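Local atomic coordinates of hypothetical 33.3 KDA protein IN ade3-ser2 intergenic region (Saccharomyces cerevisiae, PDB entry 1ODF), a protein that probably acts as an ATP-dependent kinase, structurally close to bacterial pantothenate kinase, whose substrate is not yet known. Residues P21-F24 with E25-N28; T210-N213 with I214-Y218; R221-Q224 with E225-I229. All coordinates share one frame; numbering follows the deposited sequence.

Interaction 1: residues P21-F24 with E25-N28; sequences PEWF and ETGN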
loop_
_atom_site.group_PDB
_atom_site.type_symbol
_atom_site.label_atom_id
_atom_site.label_comp_id
_atom_site.label_asym_id
_atom_site.label_seq_id
_atom_site.Cartn_x
_atom_site.Cartn_y
_atom_site.Cartn_z
ATOM N N PRO A 21 -20.075 -5.779 -8.729
ATOM C CA PRO A 21 -21.289 -5.732 -9.548
ATOM C C PRO A 21 -22.329 -4.794 -8.916
ATOM O O PRO A 21 -23.039 -4.072 -9.620
ATOM C CB PRO A 21 -21.743 -7.188 -9.567
ATOM C CG PRO A 21 -20.420 -7.934 -9.521
ATOM C CD PRO A 21 -19.697 -7.175 -8.437
ATOM N N GLU A 22 -22.404 -4.809 -7.587
ATOM C CA GLU A 22 -23.332 -3.945 -6.871
ATOM C C GLU A 22 -22.961 -2.469 -7.049
ATOM O O GLU A 22 -23.830 -1.593 -7.039
ATOM C CB GLU A 22 -23.379 -4.329 -5.388
ATOM C CG GLU A 22 -24.300 -5.526 -5.114
ATOM C CD GLU A 22 -24.280 -5.998 -3.663
ATOM O OE1 GLU A 22 -23.955 -5.188 -2.763
ATOM O OE2 GLU A 22 -24.608 -7.184 -3.418
ATOM N N TRP A 23 -21.673 -2.188 -7.207
ATOM C CA TRP A 23 -21.245 -0.819 -7.432
ATOM C C TRP A 23 -21.658 -0.391 -8.854
ATOM O O TRP A 23 -22.139 0.720 -9.061
ATOM C CB TRP A 23 -19.730 -0.701 -7.274
ATOM C CG TRP A 23 -19.151 0.524 -7.945
ATOM C CD1 TRP A 23 -18.467 0.567 -9.130
ATOM C CD2 TRP A 23 -19.199 1.869 -7.458
ATOM N NE1 TRP A 23 -18.077 1.861 -9.411
ATOM C CE2 TRP A 23 -18.512 2.681 -8.402
ATOM C CE3 TRP A 23 -19.755 2.473 -6.316
ATOM C CZ2 TRP A 23 -18.362 4.067 -8.234
ATOM C CZ3 TRP A 23 -19.611 3.847 -6.148
ATOM C CH2 TRP A 23 -18.915 4.630 -7.108
ATOM N N PHE A 24 -21.472 -1.283 -9.828
ATOM C CA PHE A 24 -21.834 -0.983 -11.212
ATOM C C PHE A 24 -23.355 -0.824 -11.378
ATOM O O PHE A 24 -23.821 -0.059 -12.219
ATOM C CB PHE A 24 -21.295 -2.077 -12.138
ATOM C CG PHE A 24 -19.804 -2.007 -12.349
ATOM C CD1 PHE A 24 -19.051 -3.166 -12.516
ATOM C CD2 PHE A 24 -19.151 -0.776 -12.386
ATOM C CE1 PHE A 24 -17.662 -3.101 -12.719
ATOM C CE2 PHE A 24 -17.760 -0.701 -12.590
ATOM C CZ PHE A 24 -17.017 -1.863 -12.756
ATOM N N GLU A 25 -24.124 -1.535 -10.560
ATOM C CA GLU A 25 -25.574 -1.430 -10.627
ATOM C C GLU A 25 -26.036 -0.015 -10.278
ATOM O O GLU A 25 -27.183 0.343 -10.522
ATOM C CB GLU A 25 -26.231 -2.404 -9.651
ATOM C CG GLU A 25 -25.904 -3.860 -9.879
ATOM C CD GLU A 25 -26.658 -4.762 -8.922
ATOM O OE1 GLU A 25 -26.707 -4.444 -7.708
ATOM O OE2 GLU A 25 -27.199 -5.789 -9.385
ATOM N N THR A 26 -25.141 0.778 -9.693
ATOM C CA THR A 26 -25.459 2.152 -9.293
ATOM C C THR A 26 -25.343 3.142 -10.467
ATOM O O THR A 26 -25.873 4.255 -10.408
ATOM C CB THR A 26 -24.523 2.639 -8.138
ATOM O OG1 THR A 26 -23.184 2.817 -8.629
ATOM C CG2 THR A 26 -24.508 1.624 -6.980
ATOM N N GLY A 27 -24.645 2.737 -11.523
ATOM C CA GLY A 27 -24.482 3.603 -12.673
ATOM C C GLY A 27 -23.425 4.680 -12.495
ATOM O O GLY A 27 -23.229 5.511 -13.384
ATOM N N ASN A 28 -22.746 4.671 -11.351
ATOM C CA ASN A 28 -21.703 5.656 -11.065
ATOM C C ASN A 28 -20.603 5.659 -12.116
ATOM O O ASN A 28 -20.018 4.623 -12.413
ATOM C CB ASN A 28 -21.075 5.390 -9.692
ATOM C CG ASN A 28 -21.825 6.060 -8.566
ATOM O OD1 ASN A 28 -21.748 7.276 -8.390
ATOM N ND2 ASN A 28 -22.562 5.273 -7.799
HETATM O O HOH W 1 -20.722 2.230 -11.313
#

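Interaction 2: residues T210-N213 with I214-Y218; sequences TTDN and INNVY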
loop_
_atom_site.group_PDB
_atom_site.type_symbol
_atom_site.label_atom_id
_atom_site.label_comp_id
_atom_site.label_asym_id
_atom_site.label_seq_id
_atom_site.Cartn_x
_atom_site.Cartn_y
_atom_site.Cartn_z
ATOM N N THR A 210 -4.243 -8.750 8.206
ATOM C CA THR A 210 -3.597 -8.554 9.491
ATOM C C THR A 210 -3.106 -9.943 9.934
ATOM O O THR A 210 -3.448 -10.953 9.312
ATOM C CB THR A 210 -4.540 -7.934 10.548
ATOM O OG1 THR A 210 -3.747 -7.424 11.627
ATOM C CG2 THR A 210 -5.519 -8.966 11.091
ATOM N N THR A 211 -2.297 -10.002 10.983
ATOM C CA THR A 211 -1.776 -11.286 11.439
ATOM C C THR A 211 -1.876 -11.414 12.957
ATOM O O THR A 211 -2.162 -10.431 13.639
ATOM C CB THR A 211 -0.305 -11.460 10.970
ATOM O OG1 THR A 211 0.167 -12.765 11.326
ATOM C CG2 THR A 211 0.588 -10.397 11.586
ATOM N N ASP A 212 -1.662 -12.621 13.479
ATOM C CA ASP A 212 -1.739 -12.868 14.924
ATOM C C ASP A 212 -0.551 -12.290 15.686
ATOM O O ASP A 212 -0.649 -11.981 16.873
ATOM C CB ASP A 212 -1.836 -14.371 15.200
ATOM C CG ASP A 212 -0.777 -15.168 14.463
ATOM O OD1 ASP A 212 0.404 -14.771 14.513
ATOM O OD2 ASP A 212 -1.124 -16.192 13.837
ATOM N N ASN A 213 0.583 -12.156 15.010
ATOM C CA ASN A 213 1.765 -11.586 15.648
ATOM C C ASN A 213 2.521 -10.737 14.642
ATOM O O ASN A 213 2.937 -11.227 13.590
ATOM C CB ASN A 213 2.672 -12.688 16.201
ATOM C CG ASN A 213 3.907 -12.133 16.881
ATOM O OD1 ASN A 213 3.820 -11.231 17.722
ATOM N ND2 ASN A 213 5.069 -12.671 16.527
ATOM N N ILE A 214 2.704 -9.464 14.971
ATOM C CA ILE A 214 3.384 -8.553 14.067
ATOM C C ILE A 214 4.864 -8.886 13.851
ATOM O O ILE A 214 5.467 -8.462 12.860
ATOM C CB ILE A 214 3.252 -7.086 14.541
ATOM C CG1 ILE A 214 3.542 -6.145 13.369
ATOM C CG2 ILE A 214 4.211 -6.806 15.690
ATOM C CD1 ILE A 214 2.628 -6.373 12.155
ATOM N N ASN A 215 5.451 -9.645 14.771
ATOM C CA ASN A 215 6.852 -10.007 14.625
ATOM C C ASN A 215 7.009 -11.056 13.534
ATOM O O ASN A 215 8.118 -11.493 13.225
ATOM C CB ASN A 215 7.429 -10.493 15.958
ATOM C CG ASN A 215 7.664 -9.353 16.932
ATOM O OD1 ASN A 215 8.270 -8.337 16.581
ATOM N ND2 ASN A 215 7.192 -9.514 18.164
ATOM N N ASN A 216 5.887 -11.449 12.942
ATOM C CA ASN A 216 5.914 -12.412 11.852
ATOM C C ASN A 216 6.636 -11.741 10.693
ATOM O O ASN A 216 7.223 -12.405 9.839
ATOM C CB ASN A 216 4.492 -12.784 11.420
ATOM C CG ASN A 216 3.805 -13.711 12.407
ATOM O OD1 ASN A 216 2.663 -14.127 12.198
ATOM N ND2 ASN A 216 4.501 -14.039 13.487
ATOM N N VAL A 217 6.589 -10.412 10.678
ATOM C CA VAL A 217 7.229 -9.637 9.629
ATOM C C VAL A 217 8.731 -9.916 9.571
ATOM O O VAL A 217 9.287 -10.055 8.485
ATOM C CB VAL A 217 6.970 -8.116 9.820
ATOM C CG1 VAL A 217 7.783 -7.305 8.815
ATOM C CG2 VAL A 217 5.489 -7.823 9.629
ATOM N N TYR A 218 9.385 -9.998 10.728
ATOM C CA TYR A 218 10.819 -10.288 10.746
ATOM C C TYR A 218 11.021 -11.642 10.089
ATOM O O TYR A 218 11.836 -11.792 9.173
ATOM C CB TYR A 218 11.369 -10.350 12.174
ATOM C CG TYR A 218 11.472 -9.015 12.869
ATOM C CD1 TYR A 218 10.458 -8.569 13.721
ATOM C CD2 TYR A 218 12.583 -8.194 12.680
ATOM C CE1 TYR A 218 10.553 -7.341 14.368
ATOM C CE2 TYR A 218 12.690 -6.960 13.319
ATOM C CZ TYR A 218 11.670 -6.541 14.162
ATOM O OH TYR A 218 11.756 -5.319 14.786
#

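Interaction 3: residues R221-Q224 with E225-I229; sequences RLQQ and EHELI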
loop_
_atom_site.group_PDB
_atom_site.type_symbol
_atom_site.label_atom_id
_atom_site.label_comp_id
_atom_site.label_asym_id
_atom_site.label_seq_id
_atom_site.Cartn_x
_atom_site.Cartn_y
_atom_site.Cartn_z
ATOM N N ARG A 221 10.676 -11.736 6.266
ATOM C CA ARG A 221 11.766 -11.116 5.525
ATOM C C ARG A 221 13.076 -11.899 5.676
ATOM O O ARG A 221 13.923 -11.878 4.781
ATOM C CB ARG A 221 11.966 -9.663 5.959
ATOM C CG ARG A 221 12.945 -8.909 5.060
ATOM C CD ARG A 221 12.550 -9.047 3.584
ATOM N NE ARG A 221 13.650 -8.697 2.687
ATOM C CZ ARG A 221 13.908 -7.468 2.245
ATOM N NH1 ARG A 221 14.940 -7.259 1.438
ATOM N NH2 ARG A 221 13.125 -6.455 2.587
ATOM N N LEU A 222 13.240 -12.586 6.804
ATOM C CA LEU A 222 14.437 -13.390 7.037
ATOM C C LEU A 222 14.429 -14.536 6.037
ATOM O O LEU A 222 15.469 -14.911 5.491
ATOM C CB LEU A 222 14.450 -13.953 8.463
ATOM C CG LEU A 222 14.939 -13.011 9.570
ATOM C CD1 LEU A 222 14.431 -13.488 10.926
ATOM C CD2 LEU A 222 16.461 -12.940 9.546
ATOM N N GLN A 223 13.242 -15.084 5.798
ATOM C CA GLN A 223 13.084 -16.179 4.859
ATOM C C GLN A 223 13.462 -15.707 3.463
ATOM O O GLN A 223 14.328 -16.294 2.814
ATOM C CB GLN A 223 11.636 -16.670 4.856
ATOM C CG GLN A 223 11.304 -17.617 3.706
ATOM C CD GLN A 223 9.804 -17.769 3.473
ATOM O OE1 GLN A 223 9.375 -18.363 2.476
ATOM N NE2 GLN A 223 8.998 -17.234 4.391
ATOM N N GLN A 224 12.810 -14.638 3.018
ATOM C CA GLN A 224 13.041 -14.071 1.693
ATOM C C GLN A 224 14.526 -13.839 1.393
ATOM O O GLN A 224 15.021 -14.208 0.327
ATOM C CB GLN A 224 12.273 -12.751 1.558
ATOM C CG GLN A 224 12.251 -12.177 0.150
ATOM C CD GLN A 224 11.521 -10.840 0.061
ATOM O OE1 GLN A 224 11.983 -9.821 0.581
ATOM N NE2 GLN A 224 10.372 -10.842 -0.604
ATOM N N GLU A 225 15.230 -13.236 2.344
ATOM C CA GLU A 225 16.645 -12.930 2.178
ATOM C C GLU A 225 17.548 -14.172 2.140
ATOM O O GLU A 225 18.553 -14.196 1.426
ATOM C CB GLU A 225 17.104 -11.991 3.297
ATOM C CG GLU A 225 18.273 -11.102 2.905
ATOM C CD GLU A 225 17.862 -9.989 1.952
ATOM O OE1 GLU A 225 16.928 -10.195 1.145
ATOM O OE2 GLU A 225 18.486 -8.909 2.003
ATOM N N HIS A 226 17.196 -15.193 2.915
ATOM C CA HIS A 226 17.981 -16.424 2.955
ATOM C C HIS A 226 17.937 -17.110 1.595
ATOM O O HIS A 226 18.927 -17.702 1.146
ATOM C CB HIS A 226 17.443 -17.371 4.035
ATOM C CG HIS A 226 17.805 -16.966 5.431
ATOM N ND1 HIS A 226 17.297 -17.602 6.545
ATOM C CD2 HIS A 226 18.624 -15.991 5.895
ATOM C CE1 HIS A 226 17.790 -17.036 7.634
ATOM N NE2 HIS A 226 18.596 -16.056 7.268
ATOM N N GLU A 227 16.786 -17.014 0.940
ATOM C CA GLU A 227 16.598 -17.620 -0.368
ATOM C C GLU A 227 17.417 -16.882 -1.424
ATOM O O GLU A 227 18.008 -17.505 -2.305
ATOM C CB GLU A 227 15.117 -17.605 -0.714
ATOM C CG GLU A 227 14.279 -18.001 0.484
ATOM C CD GLU A 227 12.793 -17.992 0.212
ATOM O OE1 GLU A 227 12.308 -17.022 -0.409
ATOM O OE2 GLU A 227 12.113 -18.952 0.635
ATOM N N LEU A 228 17.466 -15.556 -1.322
ATOM C CA LEU A 228 18.237 -14.758 -2.268
ATOM C C LEU A 228 19.720 -15.107 -2.155
ATOM O O LEU A 228 20.406 -15.291 -3.164
ATOM C CB LEU A 228 18.053 -13.263 -1.997
ATOM C CG LEU A 228 18.973 -12.346 -2.823
ATOM C CD1 LEU A 228 18.637 -12.477 -4.311
ATOM C CD2 LEU A 228 18.828 -10.897 -2.362
ATOM N N ILE A 229 20.210 -15.192 -0.922
ATOM C CA ILE A 229 21.609 -15.513 -0.685
ATOM C C ILE A 229 21.965 -16.894 -1.240
ATOM O O ILE A 229 22.973 -17.043 -1.936
ATOM C CB ILE A 229 21.942 -15.467 0.827
ATOM C CG1 ILE A 229 21.705 -14.054 1.368
ATOM C CG2 ILE A 229 23.392 -15.883 1.065
ATOM C CD1 ILE A 229 21.847 -13.938 2.881
#

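Interaction 1: residues P21-F24 with E25-N28
Asn28 lays its amide almost parallel to the Trp23 indole, the planes 8° apart, where helix 8-24 ends in a type I beta turn from Phe24 to Gly27. Between these two side chains the nearest atoms are Asn28 CB and Trp23 CZ2, 3.4 Å apart, with CB over the rim of one ring face. With CG opposite the backbone N (chi1 160°), the indole swings beside its own carbonyl and lies along the residues leaving the helix; Cys30, Lys203 and Ile268 also touch this buried ring. Asparagine suits its place because the flat amide can lie along the ring and still donate in its own plane: Asn28 ND2 bonds to Thr26 OG1 at 2.7 Å, which fixes its rotation. Thr26 in turn closes on the helix end. Thr26 N donates to Trp23 O at 3.1 Å from above the carbonyl plane; a second bond to that oxygen from the Thr26 hydroxyl is doubtful, being modelled improbably short. Gly27 N reaches Phe24 O at 3.0 Å, and the positive phi of Gly27 (79°), easy for glycine, turns the chain out of the helix. Farther back, Glu22 and Glu25 run side by side in the same direction; Glu22 forms a salt bridge with Lys18, which probably eases the like charges. A water adds to the grip on Trp23 O, donating to it at 3.1 Å and to Asn28 O at 2.7 Å.

Interaction 2: residues T210-N213 with I214-Y218
Asn213 and Asn216 close a type I beta turn, Asn216 N donating to Asn213 O at 3.0 Å, although that oxygen is crowded in the model and less surely placed. This is the tight part of the contact. The Asn213 side chain, with CG turned opposite the backbone N (chi1 -180°), folds forward over the turn: Asn213 CG is 3.6 Å from Asn215 N, and Asn213 ND2 presses to 3.3 Å from Asn215 CB. The Asn213 and Asn215 amides stand 66° apart, so they cross instead of stacking. With an alanine at Asn213 that amide is gone, which would probably open a gap over the turn and leave Asn215 CB without this neighbour. The short, flat amide of asparagine suits the place, fitting over the turn beside Asn215. The solvent side is that of the exposed Asp212; Thr211 makes only a distant touch, CG2 to Ile214 N at 4.1 Å, and its OG1 bonds to Ile275 O. The turn joins strand 204-211, whose Thr210 pairs with Leu273 and Ile275 of the next strand, to helix 216-232; Ile214 rests on Leu256 of helix 249-262 and on Pro39 of the predicted ATP-binding loop, and Val217 on Pro39 and Val245.

Interaction 3: residues R221-Q224 with E225-I229
Glu225 N donates to Arg221 O at 3.1 Å with an N-H...O angle of 163°, one of the i to i+4 bonds that build the alpha-helix 216-232. Leu228 N repeats the pattern to Gln224 O at 3.2 Å. The Arg221 and Glu225 side chains also meet, one turn apart. Both are long enough to bend at chi2 toward each other, which is why this pair of residue types suits the spacing, and Glu225 OE1 lies at the edge of the guanidinium, near its plane. The charged planes stand 77° apart, and the salt bridge is a single, rather long one, Arg221 NH1 to Glu225 OE1 3.6 Å, with no paired, two-pronged grip. The other carboxylate oxygen is used elsewhere: Glu225 OE2 accepts the backbone N-H of Met236, so the buried glutamate links its helix to the loop that follows. Arg221 also makes a cation-pi contact with Phe244, and its side chain lies about 6 Å from that of Gln40 in the predicted ATP-binding loop and from a sulfate ion probably left by the crystallisation liquor. Leu222, Arg221 and Glu225 all touch Val241 of helix 238-246, a nonpolar neighbour that suits leucine. Beside the exposed Gln223, Glu227 OE2 lies 3.4 Å from Gln223 CG. His226 hydrogen-bonds through NE2 to Asp238, while its backbone N donates to Leu222 O at 3.1 Å; its imidazole lies across that same oxygen, His226 CG only 3.1 Å from Leu222 O, which sits over one face of the ring and toward its rim.

Overall arrangement
From the N terminus, interaction 1 comes first, turning the chain out of helix 8-24 into the loop that leads to strand 32-37. Much later, interaction 2 closes the short turn between strand 204-211, in the parallel part of the main sheet, and helix 216-232; interaction 3 follows directly within that helix, about 17 Å away between centres. All three are local and lie in series, so none nests within or crosses another. Interactions 2 and 3 share one helix, which passes the predicted ATP-binding loop and packs against helix 238-246. Interaction 1 lies across the chain's centre from interaction 3, about 43 Å between centres, away from that site.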